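Local coordinates for protein CurF (Lyngbya majuscula, PDB 5DP2) that catalyses cyclopropane ring formation in curacin A biosynthesis, as an NADP-binding, enoyl-reductase-like domain of a polyketide synthase, at residues P8-L13 with Q29-P34; L13-Y18 with L78-E83; S96-G101 with D122-K127; E103-Y108 with T138-F143. All blocks are in the same frame, centred on the assembly; numbering follows the deposited sequence.

Interaction 1 of 4, residues P8-L13 with Q29-P34; sequences PQPVQL and QERRKP
P10 and Q29 face each other just beyond the paired strands 11-14 and 25-28, and one backbone bond joins them: Q29 N donates to P10 O over 2.9 Å, with an N-H...O angle of 149°. Near here V11 and Q29 bring their CA atoms to 4.9 Å. Proline suits a strand entrance, since its nitrogen has no hydrogen to offer while its carbonyl can still accept. P10 CB rests against the carbonyl Q29 O at 3.5 Å, while P10 CG packs on the aliphatic R31 CB. The bend of the Q29 chain at chi2 (-79°) folds it back across Q12, where Q29 CG rests 3.5 Å from Q12 CB. Beyond that the two amide oxygens, Q12 OE1 and Q29 OE1, stand 3.6 Å apart; R69 NH1 bonds to both, and R14 NH1 also to Q12 OE1, which probably offsets the meeting of two acceptors. S114 takes the amide nitrogen of Q12. Around this surface contact, V11 bonds with S115 next to strand 116-119, and R31 forms a salt bridge with E40 of strand 39-48 and a cation-pi contact with F116 of strand 116-119.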
loop_
_atom_site.group_PDB
_atom_site.type_symbol
_atom_site.label_atom_id
_atom_site.label_comp_id
_atom_site.label_asym_id
_atom_site.label_seq_id
_atom_site.Cartn_x
_atom_site.Cartn_y
_atom_site.Cartn_z
ATOM N N PRO A 8 -0.220 28.078 4.341
ATOM C CA PRO A 8 0.038 27.802 2.923
ATOM C C PRO A 8 -1.122 28.198 1.995
ATOM O O PRO A 8 -2.254 28.372 2.454
ATOM C CB PRO A 8 0.267 26.273 2.892
ATOM C CG PRO A 8 -0.400 25.752 4.123
ATOM C CD PRO A 8 -0.276 26.845 5.149
ATOM N N GLN A 9 -0.840 28.326 0.699
ATOM C CA GLN A 9 -1.887 28.576 -0.302
ATOM C C GLN A 9 -2.580 27.250 -0.568
ATOM O O GLN A 9 -1.901 26.313 -1.007
ATOM C CB GLN A 9 -1.294 29.110 -1.620
ATOM C CG GLN A 9 -0.329 30.271 -1.456
ATOM C CD GLN A 9 0.848 30.271 -2.432
ATOM O OE1 GLN A 9 1.140 29.289 -3.126
ATOM N NE2 GLN A 9 1.554 31.387 -2.463
ATOM N N PRO A 10 -3.904 27.103 -0.225
ATOM C CA PRO A 10 -4.492 25.745 -0.355
ATOM C C PRO A 10 -4.541 25.292 -1.803
ATOM O O PRO A 10 -5.021 26.018 -2.698
ATOM C CB PRO A 10 -5.880 25.897 0.234
ATOM C CG PRO A 10 -5.770 27.102 1.143
ATOM C CD PRO A 10 -4.811 28.021 0.467
ATOM N N VAL A 11 -4.068 24.061 -2.004
ATOM C CA VAL A 11 -4.064 23.421 -3.317
ATOM C C VAL A 11 -4.478 21.947 -3.177
ATOM O O VAL A 11 -4.535 21.387 -2.071
ATOM C CB VAL A 11 -2.692 23.539 -4.025
ATOM C CG1 VAL A 11 -2.404 24.962 -4.449
ATOM C CG2 VAL A 11 -1.568 22.993 -3.154
ATOM N N GLN A 12 -4.735 21.323 -4.319
ATOM C CA GLN A 12 -5.065 19.897 -4.396
ATOM C C GLN A 12 -4.505 19.348 -5.707
ATOM O O GLN A 12 -4.635 19.998 -6.754
ATOM C CB GLN A 12 -6.571 19.666 -4.317
ATOM C CG GLN A 12 -6.965 18.196 -4.418
ATOM C CD GLN A 12 -8.436 18.014 -4.114
ATOM O OE1 GLN A 12 -9.295 18.204 -4.987
ATOM N NE2 GLN A 12 -8.738 17.680 -2.873
ATOM N N LEU A 13 -3.907 18.161 -5.653
ATOM C CA LEU A 13 -3.318 17.551 -6.856
ATOM C C LEU A 13 -4.444 17.017 -7.742
ATOM O O LEU A 13 -5.313 16.269 -7.305
ATOM C CB LEU A 13 -2.380 16.414 -6.420
ATOM C CG LEU A 13 -1.482 15.857 -7.526
ATOM C CD1 LEU A 13 -0.483 16.882 -7.984
ATOM C CD2 LEU A 13 -0.768 14.615 -6.985
ATOM N N GLN A 29 -7.459 25.750 -4.314
ATOM C CA GLN A 29 -8.619 25.330 -3.551
ATOM C C GLN A 29 -9.050 26.412 -2.584
ATOM O O GLN A 29 -8.221 27.153 -2.088
ATOM C CB GLN A 29 -8.262 24.076 -2.730
ATOM C CG GLN A 29 -7.905 22.871 -3.578
ATOM C CD GLN A 29 -9.128 22.202 -4.117
ATOM O OE1 GLN A 29 -9.760 21.417 -3.427
ATOM N NE2 GLN A 29 -9.453 22.459 -5.364
ATOM N N GLU A 30 -10.335 26.421 -2.252
ATOM C CA GLU A 30 -10.795 27.234 -1.136
ATOM C C GLU A 30 -10.486 26.527 0.199
ATOM O O GLU A 30 -10.357 25.290 0.292
ATOM C CB GLU A 30 -12.286 27.534 -1.274
ATOM C CG GLU A 30 -12.600 28.282 -2.563
ATOM C CD GLU A 30 -12.024 29.698 -2.607
ATOM O OE1 GLU A 30 -12.105 30.419 -1.587
ATOM O OE2 GLU A 30 -11.488 30.101 -3.668
ATOM N N ARG A 31 -10.280 27.339 1.218
ATOM C CA ARG A 31 -10.158 26.865 2.573
ATOM C C ARG A 31 -11.610 26.753 3.088
ATOM O O ARG A 31 -12.382 27.687 2.949
ATOM C CB ARG A 31 -9.335 27.865 3.412
ATOM C CG ARG A 31 -8.974 27.401 4.825
ATOM C CD ARG A 31 -7.894 26.312 4.863
ATOM N NE ARG A 31 -7.712 25.767 6.208
ATOM C CZ ARG A 31 -6.927 26.271 7.153
ATOM N NH1 ARG A 31 -6.171 27.334 6.926
ATOM N NH2 ARG A 31 -6.874 25.682 8.339
ATOM N N ARG A 32 -11.969 25.618 3.655
ATOM C CA ARG A 32 -13.269 25.384 4.256
ATOM C C ARG A 32 -13.095 25.255 5.760
ATOM O O ARG A 32 -11.989 25.022 6.246
ATOM C CB ARG A 32 -13.871 24.073 3.728
ATOM C CG ARG A 32 -14.170 24.017 2.241
ATOM C CD ARG A 32 -14.804 22.681 1.870
ATOM N NE ARG A 32 -15.121 22.625 0.447
ATOM C CZ ARG A 32 -15.725 21.607 -0.150
ATOM N NH1 ARG A 32 -16.076 20.524 0.539
ATOM N NH2 ARG A 32 -15.965 21.659 -1.447
ATOM N N LYS A 33 -14.193 25.416 6.479
ATOM C CA LYS A 33 -14.226 25.133 7.911
ATOM C C LYS A 33 -14.951 23.815 8.150
ATOM O O LYS A 33 -15.917 23.498 7.452
ATOM C CB LYS A 33 -14.938 26.250 8.652
ATOM C CG LYS A 33 -14.223 27.579 8.508
ATOM C CD LYS A 33 -14.818 28.640 9.423
ATOM C CE LYS A 33 -13.806 29.728 9.760
ATOM N NZ LYS A 33 -12.726 29.255 10.681
ATOM N N PRO A 34 -14.532 23.041 9.164
ATOM C CA PRO A 34 -15.221 21.782 9.412
ATOM C C PRO A 34 -16.628 22.026 9.966
ATOM O O PRO A 34 -16.817 22.873 10.848
ATOM C CB PRO A 34 -14.312 21.091 10.444
ATOM C CG PRO A 34 -13.542 22.189 11.104
ATOM C CD PRO A 34 -13.345 23.210 10.022
#

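Interaction 2 of 4, residues L13-Y18 with L78-E83; sequences LRIPSY and LTFGVE
R14 and T79 come closest along the backbones, CA to CA 5.9 Å, where the end of strand 11-14 meets the loop between helix 50-57 and strand 83-91; no direct hydrogen bond crosses, and two waters bridge L13-I15 and L78-F80 instead. The first accepts from F80 N at 2.9 Å and reaches L13 O at 2.7 Å. The second accepts from I15 N at 2.9 Å, lies 2.7 Å from L78 O, and takes a weak bond from R14 NE. The guanidinium meets this water edge-on because the R14 chain curls at chi2 (-72°) and chi3 (-82°), which also lays R14 CD 3.4 Å from L78 O; its far nitrogens go to Q12 OE1 and the carbonyl of E76. The F80 ring, also packed on helix 50-57, turns its edge to L13 O, 3.6 Å from CD2; L13 CD2 packs on the same F80 CD2, and I15 CG2 approaches F80 CZ obliquely. L78 CD2 meets the edge of the Y18 ring, 3.9 Å from CE1, and packs against I15 CD1. Leucine and phenylalanine suit a buried place whose neighbours are mostly methyl groups and ring C-H. Across this joint, then, the backbones meet through two bound waters, while their other backbone bonds go to neighbouring strands and loops.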
loop_
_atom_site.group_PDB
_atom_site.type_symbol
_atom_site.label_atom_id
_atom_site.label_comp_id
_atom_site.label_asym_id
_atom_site.label_seq_id
_atom_site.Cartn_x
_atom_site.Cartn_y
_atom_site.Cartn_z
ATOM N N LEU A 13 -3.907 18.161 -5.653
ATOM C CA LEU A 13 -3.318 17.551 -6.856
ATOM C C LEU A 13 -4.444 17.017 -7.742
ATOM O O LEU A 13 -5.313 16.269 -7.305
ATOM C CB LEU A 13 -2.380 16.414 -6.420
ATOM C CG LEU A 13 -1.482 15.857 -7.526
ATOM C CD1 LEU A 13 -0.483 16.882 -7.984
ATOM C CD2 LEU A 13 -0.768 14.615 -6.985
ATOM N N ARG A 14 -4.400 17.408 -9.029
ATOM C CA ARG A 14 -5.441 17.068 -9.978
ATOM C C ARG A 14 -4.829 16.821 -11.349
ATOM O O ARG A 14 -3.665 17.144 -11.586
ATOM C CB ARG A 14 -6.486 18.208 -10.060
ATOM C CG ARG A 14 -7.195 18.514 -8.742
ATOM C CD ARG A 14 -8.196 17.450 -8.324
ATOM N NE ARG A 14 -9.486 17.626 -9.025
ATOM C CZ ARG A 14 -10.393 18.534 -8.648
ATOM N NH1 ARG A 14 -10.265 19.212 -7.526
ATOM N NH2 ARG A 14 -11.461 18.753 -9.408
ATOM N N ILE A 15 -5.639 16.269 -12.245
ATOM C CA ILE A 15 -5.272 16.115 -13.652
ATOM C C ILE A 15 -6.418 16.616 -14.532
ATOM O O ILE A 15 -7.584 16.532 -14.153
ATOM C CB ILE A 15 -4.943 14.652 -14.012
ATOM C CG1 ILE A 15 -6.075 13.697 -13.644
ATOM C CG2 ILE A 15 -3.628 14.225 -13.388
ATOM C CD1 ILE A 15 -5.886 12.276 -14.134
ATOM N N PRO A 16 -6.088 17.038 -15.769
ATOM C CA PRO A 16 -7.129 17.447 -16.701
ATOM C C PRO A 16 -7.694 16.285 -17.503
ATOM O O PRO A 16 -8.783 16.407 -18.093
ATOM C CB PRO A 16 -6.394 18.411 -17.626
ATOM C CG PRO A 16 -4.987 17.922 -17.640
ATOM C CD PRO A 16 -4.755 17.469 -16.221
ATOM N N SER A 17 -6.951 15.187 -17.583
ATOM C CA SER A 17 -7.226 14.092 -18.512
ATOM C C SER A 17 -6.214 13.001 -18.148
ATOM O O SER A 17 -5.221 13.269 -17.454
ATOM C CB SER A 17 -7.047 14.506 -19.974
ATOM O OG SER A 17 -5.750 15.032 -20.190
ATOM N N TYR A 18 -6.445 11.795 -18.652
ATOM C CA TYR A 18 -5.561 10.654 -18.407
ATOM C C TYR A 18 -4.470 10.548 -19.466
ATOM O O TYR A 18 -4.656 10.959 -20.630
ATOM C CB TYR A 18 -6.366 9.363 -18.429
ATOM C CG TYR A 18 -7.361 9.253 -17.300
ATOM C CD1 TYR A 18 -6.941 9.335 -15.991
ATOM C CD2 TYR A 18 -8.718 9.060 -17.520
ATOM C CE1 TYR A 18 -7.838 9.234 -14.931
ATOM C CE2 TYR A 18 -9.631 8.954 -16.457
ATOM C CZ TYR A 18 -9.171 9.045 -15.156
ATOM O OH TYR A 18 -10.020 8.951 -14.059
ATOM N N LEU A 78 -10.791 13.447 -10.367
ATOM C CA LEU A 78 -9.986 12.469 -9.613
ATOM C C LEU A 78 -9.029 13.165 -8.647
ATOM O O LEU A 78 -8.299 14.078 -9.030
ATOM C CB LEU A 78 -9.193 11.610 -10.604
ATOM C CG LEU A 78 -8.378 10.456 -9.992
ATOM C CD1 LEU A 78 -9.246 9.398 -9.339
ATOM C CD2 LEU A 78 -7.510 9.821 -11.058
ATOM N N THR A 79 -9.017 12.675 -7.400
ATOM C CA THR A 79 -8.037 13.102 -6.416
ATOM C C THR A 79 -7.087 11.936 -6.103
ATOM O O THR A 79 -7.327 10.788 -6.480
ATOM C CB THR A 79 -8.702 13.647 -5.133
ATOM O OG1 THR A 79 -9.450 12.611 -4.494
ATOM C CG2 THR A 79 -9.645 14.785 -5.415
ATOM N N PHE A 80 -6.010 12.283 -5.403
ATOM C CA PHE A 80 -4.940 11.345 -5.091
ATOM C C PHE A 80 -4.601 11.437 -3.619
ATOM O O PHE A 80 -4.816 12.467 -2.982
ATOM C CB PHE A 80 -3.692 11.671 -5.936
ATOM C CG PHE A 80 -3.969 11.702 -7.408
ATOM C CD1 PHE A 80 -3.927 10.549 -8.161
ATOM C CD2 PHE A 80 -4.347 12.884 -8.043
ATOM C CE1 PHE A 80 -4.263 10.556 -9.497
ATOM C CE2 PHE A 80 -4.674 12.900 -9.386
ATOM C CZ PHE A 80 -4.613 11.744 -10.119
ATOM N N GLY A 81 -4.015 10.353 -3.117
ATOM C CA GLY A 81 -3.551 10.286 -1.737
ATOM C C GLY A 81 -4.443 9.343 -0.952
ATOM O O GLY A 81 -5.427 9.778 -0.312
ATOM N N VAL A 82 -4.116 8.057 -0.996
ATOM C CA VAL A 82 -4.904 7.020 -0.380
ATOM C C VAL A 82 -4.475 6.751 1.073
ATOM O O VAL A 82 -5.008 5.861 1.737
ATOM C CB VAL A 82 -4.935 5.741 -1.252
ATOM C CG1 VAL A 82 -5.621 6.008 -2.586
ATOM C CG2 VAL A 82 -3.535 5.162 -1.461
ATOM N N GLU A 83 -3.538 7.561 1.559
ATOM C CA GLU A 83 -3.003 7.491 2.903
ATOM C C GLU A 83 -2.176 8.761 3.090
ATOM O O GLU A 83 -1.754 9.393 2.115
ATOM C CB GLU A 83 -2.096 6.250 3.073
ATOM C CG GLU A 83 -0.946 6.212 2.060
ATOM C CD GLU A 83 0.013 5.035 2.207
ATOM O OE1 GLU A 83 0.278 4.646 3.380
ATOM O OE2 GLU A 83 0.492 4.537 1.162
HETATM O O HOH W 1 -5.554 15.064 -4.847
HETATM O O HOH W 2 -8.295 15.626 -11.254
#

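Interaction 3 of 4, residues S96-G101 with D122-K127; sequences SQWKVG and DDLLAK
W98 lies flat across L124, joining the loop 96-101 to edge strand 124-126 in the GroES-like domain of this medium-chain dehydrogenase/reductase fold. The tight part is a sandwich around the indole. On one face L124 CB stands 3.3 Å above the ring plane, and L124 CD1 makes a CH-pi contact 4.1 Å from the centroid of the five-membered ring, 14° off its normal. On the opposite face Q97 CG lies 3.6 Å above the plane, toward the rim. At the six-membered end, W98 CH2 comes edge-on within 3.7 Å of A126 N. Tryptophan suits this place because one flat group can bury a leucine, reach V104 and V39 of neighbouring strands, and still spend its NE1 on the carbonyl of P121. Replacing W98 by alanine removes the indole, which is likely to uncover L124 and leave the P121 carbonyl without its N-H donor.

The loose side belongs to Q97 and D122, both at the surface. A first torsion of -176° carries the Q97 chain outward, extended past the indole, and brings its OE1 to 3.6 Å from D122 OD1, the amide and carboxylate planes 50° apart. These are two acceptors that make no hydrogen bond with each other, both on exposed residues. The amide nitrogen does better: Q97 NE2 donates a hydrogen bond to a water at 2.7 Å, and that water also stands 2.8 Å from L124 O. The same L124 O lies 3.5 Å from W98 CZ2.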
loop_
_atom_site.group_PDB
_atom_site.type_symbol
_atom_site.label_atom_id
_atom_site.label_comp_id
_atom_site.label_asym_id
_atom_site.label_seq_id
_atom_site.Cartn_x
_atom_site.Cartn_y
_atom_site.Cartn_z
ATOM N N SER A 96 -15.347 15.449 19.961
ATOM C CA SER A 96 -14.570 15.231 21.182
ATOM C C SER A 96 -13.308 14.371 20.994
ATOM O O SER A 96 -12.403 14.441 21.821
ATOM C CB SER A 96 -15.451 14.551 22.249
ATOM O OG SER A 96 -16.046 13.353 21.737
ATOM N N GLN A 97 -13.283 13.555 19.944
ATOM C CA GLN A 97 -12.253 12.513 19.777
ATOM C C GLN A 97 -10.856 13.073 19.481
ATOM O O GLN A 97 -9.850 12.440 19.770
ATOM C CB GLN A 97 -12.660 11.518 18.663
ATOM C CG GLN A 97 -11.690 10.354 18.483
ATOM C CD GLN A 97 -12.139 9.328 17.452
ATOM O OE1 GLN A 97 -13.274 9.359 16.970
ATOM N NE2 GLN A 97 -11.236 8.403 17.110
ATOM N N TRP A 98 -10.809 14.227 18.836
ATOM C CA TRP A 98 -9.569 14.844 18.386
ATOM C C TRP A 98 -9.574 16.301 18.786
ATOM O O TRP A 98 -10.647 16.909 18.935
ATOM C CB TRP A 98 -9.438 14.727 16.853
ATOM C CG TRP A 98 -9.430 13.309 16.371
ATOM C CD1 TRP A 98 -10.427 12.673 15.697
ATOM C CD2 TRP A 98 -8.377 12.355 16.523
ATOM N NE1 TRP A 98 -10.078 11.374 15.456
ATOM C CE2 TRP A 98 -8.812 11.160 15.935
ATOM C CE3 TRP A 98 -7.101 12.403 17.085
ATOM C CZ2 TRP A 98 -8.040 10.011 15.920
ATOM C CZ3 TRP A 98 -6.327 11.248 17.063
ATOM C CH2 TRP A 98 -6.798 10.085 16.478
ATOM N N LYS A 99 -8.374 16.865 18.919
ATOM C CA LYS A 99 -8.221 18.279 19.240
ATOM C C LYS A 99 -7.074 18.883 18.418
ATOM O O LYS A 99 -6.196 18.174 17.910
ATOM C CB LYS A 99 -7.985 18.454 20.736
ATOM C CG LYS A 99 -6.667 17.914 21.196
ATOM C CD LYS A 99 -6.638 17.765 22.713
ATOM C CE LYS A 99 -5.271 17.347 23.203
ATOM N NZ LYS A 99 -4.885 15.979 22.758
ATOM N N VAL A 100 -7.092 20.201 18.318
ATOM C CA VAL A 100 -6.069 20.907 17.585
ATOM C C VAL A 100 -4.678 20.517 18.097
ATOM O O VAL A 100 -4.445 20.504 19.312
ATOM C CB VAL A 100 -6.308 22.432 17.660
ATOM C CG1 VAL A 100 -5.132 23.210 17.105
ATOM C CG2 VAL A 100 -7.584 22.829 16.926
ATOM N N GLY A 101 -3.782 20.189 17.170
ATOM C CA GLY A 101 -2.419 19.805 17.467
ATOM C C GLY A 101 -2.178 18.306 17.464
ATOM O O GLY A 101 -1.020 17.874 17.436
ATOM N N ASP A 122 -13.615 9.202 12.614
ATOM C CA ASP A 122 -13.376 7.762 12.460
ATOM C C ASP A 122 -12.451 7.417 11.293
ATOM O O ASP A 122 -12.128 6.250 11.082
ATOM C CB ASP A 122 -14.689 7.006 12.299
ATOM C CG ASP A 122 -15.567 7.064 13.543
ATOM O OD1 ASP A 122 -15.077 7.342 14.669
ATOM O OD2 ASP A 122 -16.779 6.807 13.390
ATOM N N ASP A 123 -12.015 8.417 10.552
ATOM C CA ASP A 123 -11.083 8.225 9.441
ATOM C C ASP A 123 -9.639 8.504 9.828
ATOM O O ASP A 123 -8.777 8.541 8.946
ATOM C CB ASP A 123 -11.389 9.224 8.283
ATOM C CG ASP A 123 -12.723 9.077 7.650
ATOM O OD1 ASP A 123 -13.038 7.943 7.381
ATOM O OD2 ASP A 123 -13.404 10.098 7.370
ATOM N N LEU A 124 -9.389 8.772 11.113
ATOM C CA LEU A 124 -8.072 9.149 11.596
ATOM C C LEU A 124 -7.580 8.145 12.633
ATOM O O LEU A 124 -8.382 7.593 13.415
ATOM C CB LEU A 124 -8.144 10.537 12.247
ATOM C CG LEU A 124 -8.588 11.657 11.305
ATOM C CD1 LEU A 124 -8.684 12.968 12.087
ATOM C CD2 LEU A 124 -7.664 11.775 10.108
ATOM N N LEU A 125 -6.265 7.953 12.669
ATOM C CA LEU A 125 -5.572 7.081 13.620
ATOM C C LEU A 125 -4.451 7.885 14.265
ATOM O O LEU A 125 -3.834 8.724 13.629
ATOM C CB LEU A 125 -4.985 5.865 12.891
ATOM C CG LEU A 125 -6.016 4.954 12.189
ATOM C CD1 LEU A 125 -5.282 3.955 11.299
ATOM C CD2 LEU A 125 -6.924 4.250 13.192
ATOM N N ALA A 126 -4.176 7.632 15.535
ATOM C CA ALA A 126 -3.099 8.338 16.216
ATOM C C ALA A 126 -1.734 7.934 15.652
ATOM O O ALA A 126 -1.393 6.748 15.564
ATOM C CB ALA A 126 -3.151 8.053 17.713
ATOM N N LYS A 127 -0.950 8.936 15.273
ATOM C CA LYS A 127 0.401 8.690 14.756
ATOM C C LYS A 127 1.305 8.168 15.892
ATOM O O LYS A 127 1.278 8.733 16.974
ATOM C CB LYS A 127 1.007 9.984 14.232
ATOM C CG LYS A 127 2.423 9.816 13.699
ATOM C CD LYS A 127 2.949 11.157 13.257
ATOM C CE LYS A 127 4.425 11.258 13.391
ATOM N NZ LYS A 127 4.827 11.338 14.844
HETATM O O HOH W 3 -10.628 6.918 14.901
#

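Interaction 4 of 4, residues E103-Y108 with T138-F143; sequences EVILAY and TIFMSF
M141 N, in the first turn of helix 140-153, donates to E83 OE1 over 2.9 Å, close to where the helix packs on A107 and Y108. Strand 103-107 belongs to the GroES-like domain of the medium-chain dehydrogenase/reductase fold, and on the helix side M141 borders the bound NADP, its side chain about 4 Å away. F140 carries most of the contact. Its chi1 of -178° turns the ring away from its own backbone nitrogen and out over the strand. A107 CA lies over one face in a CH-pi contact, 3.9 Å from the centroid and 25° off the normal. Alanine suits the place, its small CB already 3.6 Å from F140 CE1. I105 CG2 packs on F140 CB at 4.0 Å, oblique to the ring. F144 and F285 also meet the ring, their planes about 35° from it, so it sits in an aromatic cluster. Without the ring, as with a serine here, a gap is likely to open over A107, and F144 and F285 would probably lose their shared partner. M141 has two conformers; in one of them its CE rests 4.0 Å from Y108 CD1, a contact that is therefore uncertain. The backbone of the same tyrosine gives a firmer one: Y108 N comes obliquely to F140 CE2, 3.6 Å away.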
loop_
_atom_site.group_PDB
_atom_site.type_symbol
_atom_site.label_atom_id
_atom_site.label_comp_id
_atom_site.label_asym_id
_atom_site.label_seq_id
_atom_site.Cartn_x
_atom_site.Cartn_y
_atom_site.Cartn_z
ATOM N N GLU A 103 -1.497 14.693 16.152
ATOM C CA GLU A 103 -0.820 14.174 14.956
ATOM C C GLU A 103 -1.459 12.843 14.574
ATOM O O GLU A 103 -1.643 11.945 15.414
ATOM C CB GLU A 103 0.675 14.030 15.210
ATOM C CG GLU A 103 1.343 15.369 15.498
ATOM C CD GLU A 103 2.830 15.280 15.701
ATOM O OE1 GLU A 103 3.309 14.168 15.983
ATOM O OE2 GLU A 103 3.488 16.322 15.559
ATOM N N VAL A 104 -1.814 12.720 13.285
ATOM C CA VAL A 104 -2.645 11.629 12.829
ATOM C C VAL A 104 -2.147 11.002 11.516
ATOM O O VAL A 104 -1.526 11.663 10.674
ATOM C CB VAL A 104 -4.118 12.097 12.643
ATOM C CG1 VAL A 104 -4.710 12.455 14.006
ATOM C CG2 VAL A 104 -4.243 13.256 11.666
ATOM N N ILE A 105 -2.463 9.723 11.391
ATOM C CA ILE A 105 -2.467 9.002 10.120
ATOM C C ILE A 105 -3.885 9.078 9.572
ATOM O O ILE A 105 -4.866 8.836 10.291
ATOM C CB ILE A 105 -2.036 7.525 10.324
ATOM C CG1 ILE A 105 -0.569 7.421 10.760
ATOM C CG2 ILE A 105 -2.330 6.686 9.075
ATOM C CD1 ILE A 105 -0.186 6.071 11.297
ATOM N N LEU A 106 -4.006 9.404 8.269
ATOM C CA LEU A 106 -5.302 9.415 7.589
ATOM C C LEU A 106 -5.516 8.061 6.922
ATOM O O LEU A 106 -4.719 7.643 6.063
ATOM C CB LEU A 106 -5.387 10.542 6.573
ATOM C CG LEU A 106 -5.243 11.969 7.132
ATOM C CD1 LEU A 106 -3.805 12.439 7.167
ATOM C CD2 LEU A 106 -6.117 12.934 6.314
ATOM N N ALA A 107 -6.607 7.392 7.306
ATOM C CA ALA A 107 -6.945 6.062 6.774
ATOM C C ALA A 107 -7.784 6.234 5.509
ATOM O O ALA A 107 -8.924 6.711 5.572
ATOM C CB ALA A 107 -7.729 5.298 7.833
ATOM N N TYR A 108 -7.224 5.873 4.362
ATOM C CA TYR A 108 -7.906 5.917 3.073
ATOM C C TYR A 108 -8.725 7.196 2.862
ATOM O O TYR A 108 -9.909 7.147 2.530
ATOM C CB TYR A 108 -8.771 4.648 2.830
ATOM C CG TYR A 108 -9.151 4.486 1.371
ATOM C CD1 TYR A 108 -8.167 4.299 0.404
ATOM C CD2 TYR A 108 -10.478 4.560 0.935
ATOM C CE1 TYR A 108 -8.492 4.227 -0.955
ATOM C CE2 TYR A 108 -10.808 4.491 -0.406
ATOM C CZ TYR A 108 -9.816 4.338 -1.352
ATOM O OH TYR A 108 -10.187 4.298 -2.677
ATOM N N THR A 138 5.109 6.075 5.737
ATOM C CA THR A 138 5.359 4.815 5.048
ATOM C C THR A 138 4.430 3.694 5.480
ATOM O O THR A 138 4.471 2.620 4.873
ATOM C CB THR A 138 6.826 4.349 5.232
ATOM O OG1 THR A 138 7.044 3.875 6.573
ATOM C CG2 THR A 138 7.826 5.386 4.847
ATOM N N ILE A 139 3.604 3.899 6.515
ATOM C CA ILE A 139 2.967 2.763 7.192
ATOM C C ILE A 139 1.669 2.254 6.568
ATOM O O ILE A 139 1.535 1.062 6.317
ATOM C CB ILE A 139 2.718 3.103 8.696
ATOM C CG1 ILE A 139 4.045 3.294 9.422
ATOM C CG2 ILE A 139 1.858 2.024 9.345
ATOM C CD1 ILE A 139 3.909 3.774 10.848
ATOM N N PHE A 140 0.666 3.137 6.400
ATOM C CA PHE A 140 -0.724 2.676 6.316
ATOM C C PHE A 140 -1.009 1.673 5.195
ATOM O O PHE A 140 -1.374 0.524 5.460
ATOM C CB PHE A 140 -1.677 3.892 6.220
ATOM C CG PHE A 140 -3.128 3.523 6.188
ATOM C CD1 PHE A 140 -3.831 3.258 7.369
ATOM C CD2 PHE A 140 -3.812 3.402 4.986
ATOM C CE1 PHE A 140 -5.161 2.885 7.327
ATOM C CE2 PHE A 140 -5.148 3.036 4.941
ATOM C CZ PHE A 140 -5.816 2.763 6.121
ATOM N N MET A 141 -0.918 2.086 3.932
ATOM C CA MET A 141 -1.409 1.190 2.915
ATOM C C MET A 141 -0.549 -0.077 2.827
ATOM O O MET A 141 -1.075 -1.192 2.697
ATOM C CB MET A 141 -1.521 1.907 1.578
ATOM C CG MET A 141 -2.216 1.110 0.514
ATOM S SD MET A 141 -3.915 0.623 0.823
ATOM C CE MET A 141 -4.763 2.149 0.436
ATOM N N SER A 142 0.765 0.070 2.881
ATOM C CA SER A 142 1.639 -1.093 2.682
ATOM C C SER A 142 1.502 -2.113 3.826
ATOM O O SER A 142 1.364 -3.312 3.577
ATOM C CB SER A 142 3.078 -0.656 2.487
ATOM O OG SER A 142 3.232 0.176 1.352
ATOM N N PHE A 143 1.583 -1.644 5.076
ATOM C CA PHE A 143 1.448 -2.569 6.197
ATOM C C PHE A 143 0.044 -3.079 6.383
ATOM O O PHE A 143 -0.127 -4.234 6.800
ATOM C CB PHE A 143 1.989 -1.985 7.512
ATOM C CG PHE A 143 3.495 -1.994 7.613
ATOM C CD1 PHE A 143 4.151 -3.105 8.126
ATOM C CD2 PHE A 143 4.242 -0.918 7.181
ATOM C CE1 PHE A 143 5.534 -3.116 8.251
ATOM C CE2 PHE A 143 5.630 -0.917 7.329
ATOM C CZ PHE A 143 6.268 -2.022 7.867
#

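From the N terminus, interaction 1 closes the short hairpin 11-14/25-28, and interaction 2 opens on the same strand, sharing L13, before reaching across to 78-83; the two therefore cross along the chain and touch through Q12 and T79. Interactions 3 and 4 follow in series and cross each other. Interaction 3 ties the loop before strand 103-107 to strand 124-126, and interaction 4 carries strand 103-107 to helix 140-153. These two strands are sheet neighbours, L125 O pairing with I105 N. E83 links interaction 2 to interaction 4. Together the contacts lead from the hairpin at the surface, through the GroES-like sheet, toward the cofactor.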